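Local coordinates for protein cytochrome c2 (Rhodobacter sphaeroides, PDB 1CXC) that carries electrons through its covalently attached heme c, serving as the electron donor to oxidised bacteriochlorophyll in bacterial photophosphorylation, at residues Lys62-Lys67 / Lys85-Tyr90; Phe102-Lys105 / Asp109-Asn112; His19-Asp24 / Gln118-Arg123. All coordinates share one frame; numbering follows the deposited sequence.

Contact 1: Lys62-Lys67 / Lys85-Tyr90; sequences KEAGAK and KFLKEY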
loop_
_atom_site.group_PDB
_atom_site.type_symbol
_atom_site.label_atom_id
_atom_site.label_comp_id
_atom_site.label_asym_id
_atom_site.label_seq_id
_atom_site.Cartn_x
_atom_site.Cartn_y
_atom_site.Cartn_z
ATOM N N LYS A 62 6.544 5.498 -9.570
ATOM C CA LYS A 62 6.972 4.720 -10.715
ATOM C C LYS A 62 8.490 4.542 -10.679
ATOM O O LYS A 62 9.027 3.448 -10.884
ATOM C CB LYS A 62 6.556 5.437 -11.984
ATOM C CG LYS A 62 5.096 5.234 -12.359
ATOM C CD LYS A 62 4.747 6.130 -13.548
ATOM C CE LYS A 62 3.237 6.200 -13.727
ATOM N NZ LYS A 62 2.855 7.043 -14.851
ATOM N N GLU A 63 9.199 5.618 -10.342
ATOM C CA GLU A 63 10.638 5.598 -10.238
ATOM C C GLU A 63 11.108 4.561 -9.221
ATOM O O GLU A 63 12.179 3.971 -9.373
ATOM C CB GLU A 63 11.060 6.974 -9.782
ATOM C CG GLU A 63 12.540 7.233 -9.961
ATOM C CD GLU A 63 12.990 8.592 -9.431
ATOM O OE1 GLU A 63 12.225 9.559 -9.520
ATOM O OE2 GLU A 63 14.153 8.697 -9.042
ATOM N N ALA A 64 10.564 4.630 -8.005
ATOM C CA ALA A 64 10.937 3.678 -6.982
ATOM C C ALA A 64 10.770 2.243 -7.456
ATOM O O ALA A 64 11.507 1.359 -7.026
ATOM C CB ALA A 64 10.045 3.879 -5.764
ATOM N N GLY A 65 9.643 1.925 -8.088
ATOM C CA GLY A 65 9.446 0.581 -8.591
ATOM C C GLY A 65 10.544 0.244 -9.602
ATOM O O GLY A 65 10.960 -0.918 -9.689
ATOM N N ALA A 66 10.830 1.161 -10.549
ATOM C CA ALA A 66 11.914 0.910 -11.522
ATOM C C ALA A 66 13.231 0.612 -10.816
ATOM O O ALA A 66 14.038 -0.171 -11.300
ATOM C CB ALA A 66 12.171 2.123 -12.402
ATOM N N LYS A 67 13.480 1.276 -9.693
ATOM C CA LYS A 67 14.669 1.046 -8.911
ATOM C C LYS A 67 14.656 -0.369 -8.372
ATOM O O LYS A 67 15.529 -0.725 -7.597
ATOM C CB LYS A 67 14.708 1.998 -7.724
ATOM C CG LYS A 67 15.830 3.021 -7.766
ATOM C CD LYS A 67 15.284 4.423 -8.001
ATOM C CE LYS A 67 15.881 5.027 -9.268
ATOM N NZ LYS A 67 15.013 4.822 -10.421
ATOM N N LYS A 85 8.144 11.326 2.297
ATOM C CA LYS A 85 9.486 11.240 2.811
ATOM C C LYS A 85 10.072 9.920 2.355
ATOM O O LYS A 85 11.276 9.808 2.090
ATOM C CB LYS A 85 9.449 11.294 4.333
ATOM C CG LYS A 85 10.820 11.214 5.000
ATOM C CD LYS A 85 10.700 11.446 6.502
ATOM C CE LYS A 85 11.370 10.324 7.277
ATOM N N PHE A 86 9.293 8.846 2.519
ATOM C CA PHE A 86 9.761 7.542 2.109
ATOM C C PHE A 86 10.219 7.558 0.664
ATOM O O PHE A 86 11.279 7.044 0.360
ATOM C CB PHE A 86 8.645 6.514 2.233
ATOM C CG PHE A 86 9.044 5.171 1.655
ATOM C CD1 PHE A 86 9.744 4.268 2.435
ATOM C CD2 PHE A 86 8.744 4.867 0.346
ATOM C CE1 PHE A 86 10.131 3.056 1.907
ATOM C CE2 PHE A 86 9.138 3.656 -0.180
ATOM C CZ PHE A 86 9.821 2.756 0.602
ATOM N N LEU A 87 9.430 8.148 -0.236
ATOM C CA LEU A 87 9.753 8.167 -1.658
ATOM C C LEU A 87 10.995 9.001 -1.929
ATOM O O LEU A 87 11.820 8.629 -2.770
ATOM C CB LEU A 87 8.599 8.755 -2.434
ATOM C CG LEU A 87 7.682 7.879 -3.277
ATOM C CD1 LEU A 87 7.811 6.401 -2.990
ATOM C CD2 LEU A 87 6.253 8.390 -3.164
ATOM N N LYS A 88 11.220 10.080 -1.176
ATOM C CA LYS A 88 12.428 10.867 -1.405
ATOM C C LYS A 88 13.688 10.091 -0.986
ATOM O O LYS A 88 14.702 10.059 -1.680
ATOM C CB LYS A 88 12.384 12.121 -0.579
ATOM C CG LYS A 88 11.403 13.148 -1.069
ATOM C CD LYS A 88 11.742 14.420 -0.329
ATOM C CE LYS A 88 10.567 15.374 -0.326
ATOM N NZ LYS A 88 10.351 15.947 -1.638
ATOM N N GLU A 89 13.643 9.364 0.120
ATOM C CA GLU A 89 14.832 8.659 0.534
ATOM C C GLU A 89 15.135 7.499 -0.372
ATOM O O GLU A 89 16.291 7.144 -0.563
ATOM C CB GLU A 89 14.682 8.162 1.965
ATOM C CG GLU A 89 14.470 9.298 2.962
ATOM C CD GLU A 89 14.180 8.856 4.396
ATOM N N TYR A 90 14.129 6.669 -0.604
ATOM C CA TYR A 90 14.308 5.507 -1.439
ATOM C C TYR A 90 14.846 5.869 -2.813
ATOM O O TYR A 90 15.578 5.092 -3.421
ATOM C CB TYR A 90 12.976 4.793 -1.594
ATOM C CG TYR A 90 13.157 3.400 -2.157
ATOM C CD1 TYR A 90 13.466 2.353 -1.305
ATOM C CD2 TYR A 90 13.168 3.207 -3.521
ATOM C CE1 TYR A 90 13.807 1.121 -1.828
ATOM C CE2 TYR A 90 13.512 1.980 -4.040
ATOM C CZ TYR A 90 13.825 0.956 -3.191
ATOM O OH TYR A 90 14.101 -0.287 -3.704
#

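Contact 2: Phe102-Lys105 / Asp109-Asn112; sequences FKLK and DAHN. With HEC (heme c), chain B.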
loop_
_atom_site.group_PDB
_atom_site.type_symbol
_atom_site.label_atom_id
_atom_site.label_comp_id
_atom_site.label_asym_id
_atom_site.label_seq_id
_atom_site.Cartn_x
_atom_site.Cartn_y
_atom_site.Cartn_z
ATOM N N PHE A 102 -2.356 10.611 2.727
ATOM C CA PHE A 102 -2.743 10.142 4.046
ATOM C C PHE A 102 -1.535 9.590 4.778
ATOM O O PHE A 102 -0.622 9.131 4.120
ATOM C CB PHE A 102 -3.777 9.019 3.930
ATOM C CG PHE A 102 -4.126 8.323 5.250
ATOM C CD1 PHE A 102 -5.139 8.827 6.048
ATOM C CD2 PHE A 102 -3.459 7.179 5.649
ATOM C CE1 PHE A 102 -5.493 8.188 7.228
ATOM C CE2 PHE A 102 -3.807 6.551 6.827
ATOM C CZ PHE A 102 -4.828 7.046 7.613
ATOM N N LYS A 103 -1.334 9.973 6.040
ATOM C CA LYS A 103 -0.242 9.431 6.822
ATOM C C LYS A 103 -0.814 8.642 8.000
ATOM O O LYS A 103 -1.529 9.210 8.840
ATOM C CB LYS A 103 0.624 10.533 7.418
ATOM C CG LYS A 103 1.402 11.327 6.391
ATOM C CD LYS A 103 2.216 12.379 7.117
ATOM C CE LYS A 103 2.993 13.221 6.127
ATOM N NZ LYS A 103 3.788 14.211 6.831
ATOM N N LEU A 104 -0.372 7.391 8.182
ATOM C CA LEU A 104 -0.821 6.566 9.292
ATOM C C LEU A 104 0.038 6.942 10.476
ATOM O O LEU A 104 1.234 6.689 10.449
ATOM C CB LEU A 104 -0.605 5.100 8.948
ATOM C CG LEU A 104 -1.256 4.061 9.842
ATOM C CD1 LEU A 104 -2.759 4.251 9.822
ATOM C CD2 LEU A 104 -0.898 2.655 9.386
ATOM N N LYS A 105 -0.529 7.437 11.586
ATOM C CA LYS A 105 0.329 7.877 12.690
ATOM C C LYS A 105 0.846 6.782 13.579
ATOM O O LYS A 105 1.930 6.927 14.112
ATOM C CB LYS A 105 -0.331 8.898 13.620
ATOM C CG LYS A 105 -1.598 9.553 13.087
ATOM C CD LYS A 105 -1.268 10.594 12.025
ATOM N N ASP A 109 -0.351 0.084 14.072
ATOM C CA ASP A 109 -1.389 -0.119 13.080
ATOM C C ASP A 109 -0.771 -0.519 11.743
ATOM O O ASP A 109 -1.324 -1.333 11.015
ATOM C CB ASP A 109 -2.178 1.163 12.875
ATOM C CG ASP A 109 -3.229 1.412 13.946
ATOM O OD1 ASP A 109 -3.116 0.793 14.995
ATOM O OD2 ASP A 109 -3.841 2.477 13.889
ATOM N N ALA A 110 0.407 0.035 11.394
ATOM C CA ALA A 110 1.062 -0.316 10.138
ATOM C C ALA A 110 1.440 -1.783 10.105
ATOM O O ALA A 110 1.181 -2.459 9.107
ATOM C CB ALA A 110 2.347 0.468 9.990
ATOM N N HIS A 111 1.983 -2.314 11.199
ATOM C CA HIS A 111 2.314 -3.717 11.247
ATOM C C HIS A 111 1.053 -4.577 11.243
ATOM O O HIS A 111 1.052 -5.663 10.695
ATOM C CB HIS A 111 3.117 -4.017 12.503
ATOM C CG HIS A 111 4.545 -3.523 12.431
ATOM N ND1 HIS A 111 5.444 -4.086 11.645
ATOM C CD2 HIS A 111 5.092 -2.498 13.136
ATOM C CE1 HIS A 111 6.541 -3.411 11.827
ATOM N NE2 HIS A 111 6.339 -2.476 12.731
ATOM N N ASN A 112 -0.015 -4.179 11.957
ATOM C CA ASN A 112 -1.250 -4.965 11.977
ATOM C C ASN A 112 -1.889 -5.045 10.607
ATOM O O ASN A 112 -2.410 -6.082 10.192
ATOM C CB ASN A 112 -2.256 -4.379 12.959
ATOM C CG ASN A 112 -1.799 -4.482 14.409
ATOM O OD1 ASN A 112 -2.250 -3.715 15.281
ATOM N ND2 ASN A 112 -0.861 -5.390 14.717
HETATM FE FE HEC B . -2.607 4.511 -0.220
HETATM C CHA HEC B . -0.662 4.048 -2.948
HETATM C CHB HEC B . -1.331 1.690 1.198
HETATM C CHC HEC B . -4.448 5.095 2.612
HETATM C CHD HEC B . -4.141 7.169 -1.734
HETATM N NA HEC B . -1.252 3.170 -0.736
HETATM C C1A HEC B . -0.522 3.138 -1.915
HETATM C C2A HEC B . 0.401 2.016 -1.922
HETATM C C3A HEC B . 0.238 1.365 -0.746
HETATM C C4A HEC B . -0.814 2.070 -0.034
HETATM C CMA HEC B . 1.084 0.201 -0.252
HETATM C CAA HEC B . 1.314 1.582 -3.059
HETATM C CBA HEC B . 0.680 0.439 -3.837
HETATM C CGA HEC B . 1.292 0.142 -5.197
HETATM O O1A HEC B . 0.545 -0.132 -6.114
HETATM O O2A HEC B . 2.483 0.379 -5.367
HETATM N NB HEC B . -2.822 3.609 1.520
HETATM C C1B HEC B . -2.276 2.396 1.913
HETATM C C2B HEC B . -2.762 2.003 3.224
HETATM C C3B HEC B . -3.588 2.997 3.680
HETATM C C4B HEC B . -3.628 3.980 2.603
HETATM C CMB HEC B . -2.397 0.706 3.956
HETATM C CAB HEC B . -4.203 3.073 4.962
HETATM C CBB HEC B . -3.423 3.180 6.204
HETATM N NC HEC B . -3.957 5.865 0.327
HETATM C C1C HEC B . -4.609 5.963 1.553
HETATM C C2C HEC B . -5.596 7.024 1.532
HETATM C C3C HEC B . -5.511 7.607 0.314
HETATM C C4C HEC B . -4.505 6.876 -0.432
HETATM C CMC HEC B . -6.665 7.271 2.586
HETATM C CAC HEC B . -6.273 8.671 -0.160
HETATM C CBC HEC B . -6.338 9.957 0.518
HETATM N ND HEC B . -2.452 5.394 -1.956
HETATM C C1D HEC B . -3.169 6.484 -2.446
HETATM C C2D HEC B . -2.698 6.876 -3.756
HETATM C C3D HEC B . -1.676 6.048 -4.071
HETATM C C4D HEC B . -1.548 5.115 -2.969
HETATM C CMD HEC B . -3.219 8.031 -4.608
HETATM C CAD HEC B . -0.671 6.261 -5.193
HETATM C CBD HEC B . 0.640 6.835 -4.658
HETATM C CGD HEC B . 1.493 7.570 -5.701
HETATM O O1D HEC B . 2.419 8.265 -5.308
HETATM O O2D HEC B . 1.462 7.184 -6.858
#

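Contact 3: His19-Asp24 / Gln118-Arg123; sequences HVIVDD and QQVAVR. With HEC (heme c), chain B.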
loop_
_atom_site.group_PDB
_atom_site.type_symbol
_atom_site.label_atom_id
_atom_site.label_comp_id
_atom_site.label_asym_id
_atom_site.label_seq_id
_atom_site.Cartn_x
_atom_site.Cartn_y
_atom_site.Cartn_z
ATOM N N HIS A 19 -8.754 3.204 -1.039
ATOM C CA HIS A 19 -8.377 1.903 -1.560
ATOM C C HIS A 19 -9.482 0.862 -1.446
ATOM O O HIS A 19 -10.166 0.775 -0.430
ATOM C CB HIS A 19 -7.168 1.372 -0.790
ATOM C CG HIS A 19 -5.884 2.139 -1.110
ATOM N ND1 HIS A 19 -5.120 1.870 -2.250
ATOM C CD2 HIS A 19 -5.246 3.065 -0.308
ATOM C CE1 HIS A 19 -4.029 2.654 -2.101
ATOM N NE2 HIS A 19 -4.055 3.345 -1.002
ATOM N N VAL A 20 -9.236 -0.234 -2.130
ATOM C CA VAL A 20 -10.138 -1.352 -2.141
ATOM C C VAL A 20 -9.299 -2.629 -2.282
ATOM O O VAL A 20 -8.092 -2.510 -2.454
ATOM C CB VAL A 20 -10.981 -1.127 -3.395
ATOM C CG1 VAL A 20 -10.805 -2.265 -4.366
ATOM C CG2 VAL A 20 -12.424 -0.821 -3.060
ATOM N N ILE A 21 -9.747 -3.758 -1.727
ATOM C CA ILE A 21 -9.067 -5.039 -1.920
ATOM C C ILE A 21 -10.062 -5.967 -2.617
ATOM O O ILE A 21 -11.093 -6.307 -2.027
ATOM C CB ILE A 21 -8.587 -5.703 -0.595
ATOM C CG1 ILE A 21 -7.635 -4.809 0.186
ATOM C CG2 ILE A 21 -7.910 -7.048 -0.879
ATOM C CD1 ILE A 21 -7.319 -5.372 1.588
ATOM N N VAL A 22 -9.986 -6.038 -3.943
ATOM C CA VAL A 22 -10.895 -6.869 -4.727
ATOM C C VAL A 22 -10.082 -7.991 -5.356
ATOM O O VAL A 22 -9.142 -7.725 -6.095
ATOM C CB VAL A 22 -11.542 -6.001 -5.823
ATOM C CG1 VAL A 22 -12.332 -6.866 -6.783
ATOM C CG2 VAL A 22 -12.432 -4.936 -5.196
ATOM N N ASP A 23 -10.503 -9.247 -5.265
ATOM C CA ASP A 23 -9.666 -10.287 -5.833
ATOM C C ASP A 23 -9.853 -10.534 -7.316
ATOM O O ASP A 23 -10.491 -9.766 -8.029
ATOM C CB ASP A 23 -9.828 -11.565 -5.049
ATOM C CG ASP A 23 -11.168 -12.248 -5.261
ATOM O OD1 ASP A 23 -11.825 -12.014 -6.277
ATOM O OD2 ASP A 23 -11.513 -13.074 -4.419
ATOM N N ASP A 24 -9.089 -11.478 -7.857
ATOM C CA ASP A 24 -9.150 -11.721 -9.276
ATOM C C ASP A 24 -10.445 -12.299 -9.799
ATOM O O ASP A 24 -10.674 -12.250 -11.004
ATOM C CB ASP A 24 -7.985 -12.596 -9.666
ATOM C CG ASP A 24 -6.660 -11.875 -9.469
ATOM O OD1 ASP A 24 -6.658 -10.646 -9.512
ATOM O OD2 ASP A 24 -5.636 -12.535 -9.268
ATOM N N GLN A 118 -1.263 -10.003 4.525
ATOM C CA GLN A 118 -0.661 -11.293 4.296
ATOM C C GLN A 118 -1.721 -12.371 4.466
ATOM O O GLN A 118 -1.498 -13.536 4.134
ATOM C CB GLN A 118 0.476 -11.515 5.280
ATOM C CG GLN A 118 1.745 -10.830 4.809
ATOM C CD GLN A 118 2.533 -11.701 3.824
ATOM O OE1 GLN A 118 3.750 -11.658 3.770
ATOM N NE2 GLN A 118 1.893 -12.534 3.020
ATOM N N GLN A 119 -2.858 -12.051 5.098
ATOM C CA GLN A 119 -3.902 -13.046 5.242
ATOM C C GLN A 119 -4.899 -12.981 4.117
ATOM O O GLN A 119 -5.252 -13.990 3.548
ATOM C CB GLN A 119 -4.733 -12.850 6.500
ATOM C CG GLN A 119 -3.943 -12.965 7.781
ATOM C CD GLN A 119 -3.332 -14.333 7.944
ATOM O OE1 GLN A 119 -3.972 -15.354 7.708
ATOM N NE2 GLN A 119 -2.054 -14.386 8.304
ATOM N N VAL A 120 -5.196 -11.819 3.581
ATOM C CA VAL A 120 -6.215 -11.778 2.561
ATOM C C VAL A 120 -5.793 -11.269 1.189
ATOM O O VAL A 120 -6.617 -11.231 0.269
ATOM C CB VAL A 120 -7.383 -10.874 3.042
ATOM C CG1 VAL A 120 -8.007 -11.369 4.328
ATOM C CG2 VAL A 120 -6.923 -9.434 3.207
ATOM N N ALA A 121 -4.665 -10.585 1.071
ATOM C CA ALA A 121 -4.344 -9.984 -0.217
ATOM C C ALA A 121 -3.165 -10.582 -0.935
ATOM O O ALA A 121 -2.495 -9.889 -1.683
ATOM C CB ALA A 121 -4.045 -8.508 0.002
ATOM N N VAL A 122 -2.865 -11.854 -0.696
ATOM C CA VAL A 122 -1.749 -12.500 -1.364
ATOM C C VAL A 122 -2.248 -13.202 -2.607
ATOM O O VAL A 122 -3.099 -14.091 -2.522
ATOM C CB VAL A 122 -1.109 -13.529 -0.429
ATOM C CG1 VAL A 122 0.070 -14.200 -1.107
ATOM C CG2 VAL A 122 -0.648 -12.862 0.848
ATOM N N ARG A 123 -1.651 -12.903 -3.760
ATOM C CA ARG A 123 -2.088 -13.527 -4.991
ATOM C C ARG A 123 -1.264 -14.750 -5.351
ATOM O O ARG A 123 -0.131 -14.912 -4.901
ATOM C CB ARG A 123 -2.033 -12.543 -6.154
ATOM C CG ARG A 123 -2.270 -13.193 -7.512
ATOM C CD ARG A 123 -2.911 -12.196 -8.469
ATOM N NE ARG A 123 -2.201 -10.945 -8.382
ATOM C CZ ARG A 123 -2.842 -9.791 -8.395
ATOM N NH1 ARG A 123 -4.089 -9.737 -8.814
ATOM N NH2 ARG A 123 -2.149 -8.673 -8.269
HETATM FE FE HEC B . -2.607 4.511 -0.220
HETATM C CHA HEC B . -0.662 4.048 -2.948
HETATM C CHB HEC B . -1.331 1.690 1.198
HETATM C CHC HEC B . -4.448 5.095 2.612
HETATM C CHD HEC B . -4.141 7.169 -1.734
HETATM N NA HEC B . -1.252 3.170 -0.736
HETATM C C1A HEC B . -0.522 3.138 -1.915
HETATM C C2A HEC B . 0.401 2.016 -1.922
HETATM C C3A HEC B . 0.238 1.365 -0.746
HETATM C C4A HEC B . -0.814 2.070 -0.034
HETATM C CMA HEC B . 1.084 0.201 -0.252
HETATM C CAA HEC B . 1.314 1.582 -3.059
HETATM C CBA HEC B . 0.680 0.439 -3.837
HETATM C CGA HEC B . 1.292 0.142 -5.197
HETATM O O1A HEC B . 0.545 -0.132 -6.114
HETATM O O2A HEC B . 2.483 0.379 -5.367
HETATM N NB HEC B . -2.822 3.609 1.520
HETATM C C1B HEC B . -2.276 2.396 1.913
HETATM C C2B HEC B . -2.762 2.003 3.224
HETATM C C3B HEC B . -3.588 2.997 3.680
HETATM C C4B HEC B . -3.628 3.980 2.603
HETATM C CMB HEC B . -2.397 0.706 3.956
HETATM C CAB HEC B . -4.203 3.073 4.962
HETATM C CBB HEC B . -3.423 3.180 6.204
HETATM N NC HEC B . -3.957 5.865 0.327
HETATM C C1C HEC B . -4.609 5.963 1.553
HETATM C C2C HEC B . -5.596 7.024 1.532
HETATM C C3C HEC B . -5.511 7.607 0.314
HETATM C C4C HEC B . -4.505 6.876 -0.432
HETATM C CMC HEC B . -6.665 7.271 2.586
HETATM C CAC HEC B . -6.273 8.671 -0.160
HETATM C CBC HEC B . -6.338 9.957 0.518
HETATM N ND HEC B . -2.452 5.394 -1.956
HETATM C C1D HEC B . -3.169 6.484 -2.446
HETATM C C2D HEC B . -2.698 6.876 -3.756
HETATM C C3D HEC B . -1.676 6.048 -4.071
HETATM C C4D HEC B . -1.548 5.115 -2.969
HETATM C CMD HEC B . -3.219 8.031 -4.608
HETATM C CAD HEC B . -0.671 6.261 -5.193
HETATM C CBD HEC B . 0.640 6.835 -4.658
HETATM C CGD HEC B . 1.493 7.570 -5.701
HETATM O O1D HEC B . 2.419 8.265 -5.308
HETATM O O2D HEC B . 1.462 7.184 -6.858
#

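Contact 1: Lys62-Lys67 / Lys85-Tyr90
Helix 59-66 meets helix 83-91 with A64 and Y90 as the nearest backbone pair, their CA atoms 6.7 Å apart, and no hydrogen bond crosses between 62-67 and 85-90. So near an approach suits an alanine on one side and a flat ring on the other. CG of Y90 stands anti to its own backbone N (chi1 -166°), a setting that carries the phenol ring across to the opposing segment. There CD2 of Y90 rests 3.9 Å from CB of A64, while its neighbour on the ring, CE2 of Y90, comes within 3.6 Å of the carbonyl O of A64. That oxygen approaches the ring obliquely. L87, one helical turn before Y90, sends CD1 to the same methyl, 4.4 Å from CB of A64, so the alanine is touched by a branched aliphatic chain and an aromatic ring at once.

This is a helix-to-helix contact of the cytochrome c fold, in which short helices surround the heme. L87 is its inward member, its nearest side-chain atom about 4 Å from the heme c, whereas Y90 lies nearer the surface and also touches L69.

K67 adds its aliphatic base. CB of K67 sits 3.9 Å from CE2 of Y90, at the ring edge and near its plane, a place where the apolar start of a lysine chain suits an aromatic neighbour. The rest of the lysine leaves the tyrosine, bending repeatedly until NZ of K67 donates to the carbonyl O of E63 at 3.1 Å. That oxygen also accepts the backbone N of K67, and the two donors reach it from opposite faces of the carbonyl plane.

Contact 2: Phe102-Lys105 / Asp109-Asn112
A small, buried van der Waals contact, without hydrogen bonds between the segments, places L104, in the loop between helices 83-91 and 107-120, against the early part of helix 107-120. One branch of the leucine does the work: CD2 of L104 lies 4.0 Å from CB of A110, the same distance from CB of D109, and 3.5 Å from the backbone N of A110. The methyl thus rests on the helix backbone where D109 passes to A110, and the small side chain of A110 probably helps it come that close.

The other branch turns to the cofactor, with CD1 of L104 3.8 Å from CBB of heme c. The fork of a leucine suits this post, because one methyl can touch protein and the other a substituent of the porphyrin. A first torsion of -168°, with CG trans to N, projects the fork from the loop toward the helix.

Two residues earlier, F102 extends the heme pocket. Its CE2 comes 3.4 Å from the same CBB, obliquely to the ring, and CB of F102 packs 3.6 Å from C2C of the heme.

Around this contact, helix 73-81 adds V80, which touches both L104 and A110 and whose backbone is hydrogen-bonded to that of L104, and V77, which touches A110; Q14 meets F102, L104 and D109.

Contact 3: His19-Asp24 / Gln118-Arg123
D24 and R123 form a salt bridge at the exposed end of this contact, NH1 of R123 lying 2.8 Å from OD1 of D24. As a hydrogen bond it is weak, since the N-H...O angle is only 122°. OD1 meets the guanidinium at its edge, near its plane; the place of the second carboxylate oxygen is doubtful. To reach the aspartate, the arginine chain starts out extended (chi1 171°) and then folds about its CG-CD bond. Two charged side chains, the arginine long enough to bridge the gap, suit an exposed place, where R123 also touches Y41.

Inward from the ion pair the contact becomes apolar. I21 points its branched chain toward the end of helix 107-120: CG2 of I21 lies 4.2 Å from CB of A121, and CD1 of I21 is 4.4 Å from CG2 of V120. Alanine is small enough to sit where the chain leaves the helix, and I29 of the paired strand 28-30 touches both I21 and V120.

Two residues before I21, H19 turns to the heme, its NE2 bound to the iron at 2.0 Å. ND1 of H19 is hydrogen-bonded to the carbonyl O of P38, which, with the iron bond, helps fix the rotation of the imidazole, and SD of M100 is the second axial ligand. This His-Met coordination is characteristic of the cytochrome c family, whose C-terminal helix here packs against the chain just beyond the ligand histidine.

In the fold
Contact 3 ties the chain following the axial histidine to the C-terminal end, and both other contacts form within the long span between. Contact 1 comes first and is complete before contact 2 begins. Contacts 2 and 3 share helix 107-120, one near its start and the other at its end, with centres about 18 Å apart, and both include residues touching heme c. Contact 1 joins helices 59-66 and 83-91 on the opposite side of the chain's centre from contact 3, their centres about 23 Å apart; its centre is about 19 Å from that of contact 2. Parts of the single chain far apart in sequence thus contribute to the surroundings of the heme, the electron carrier.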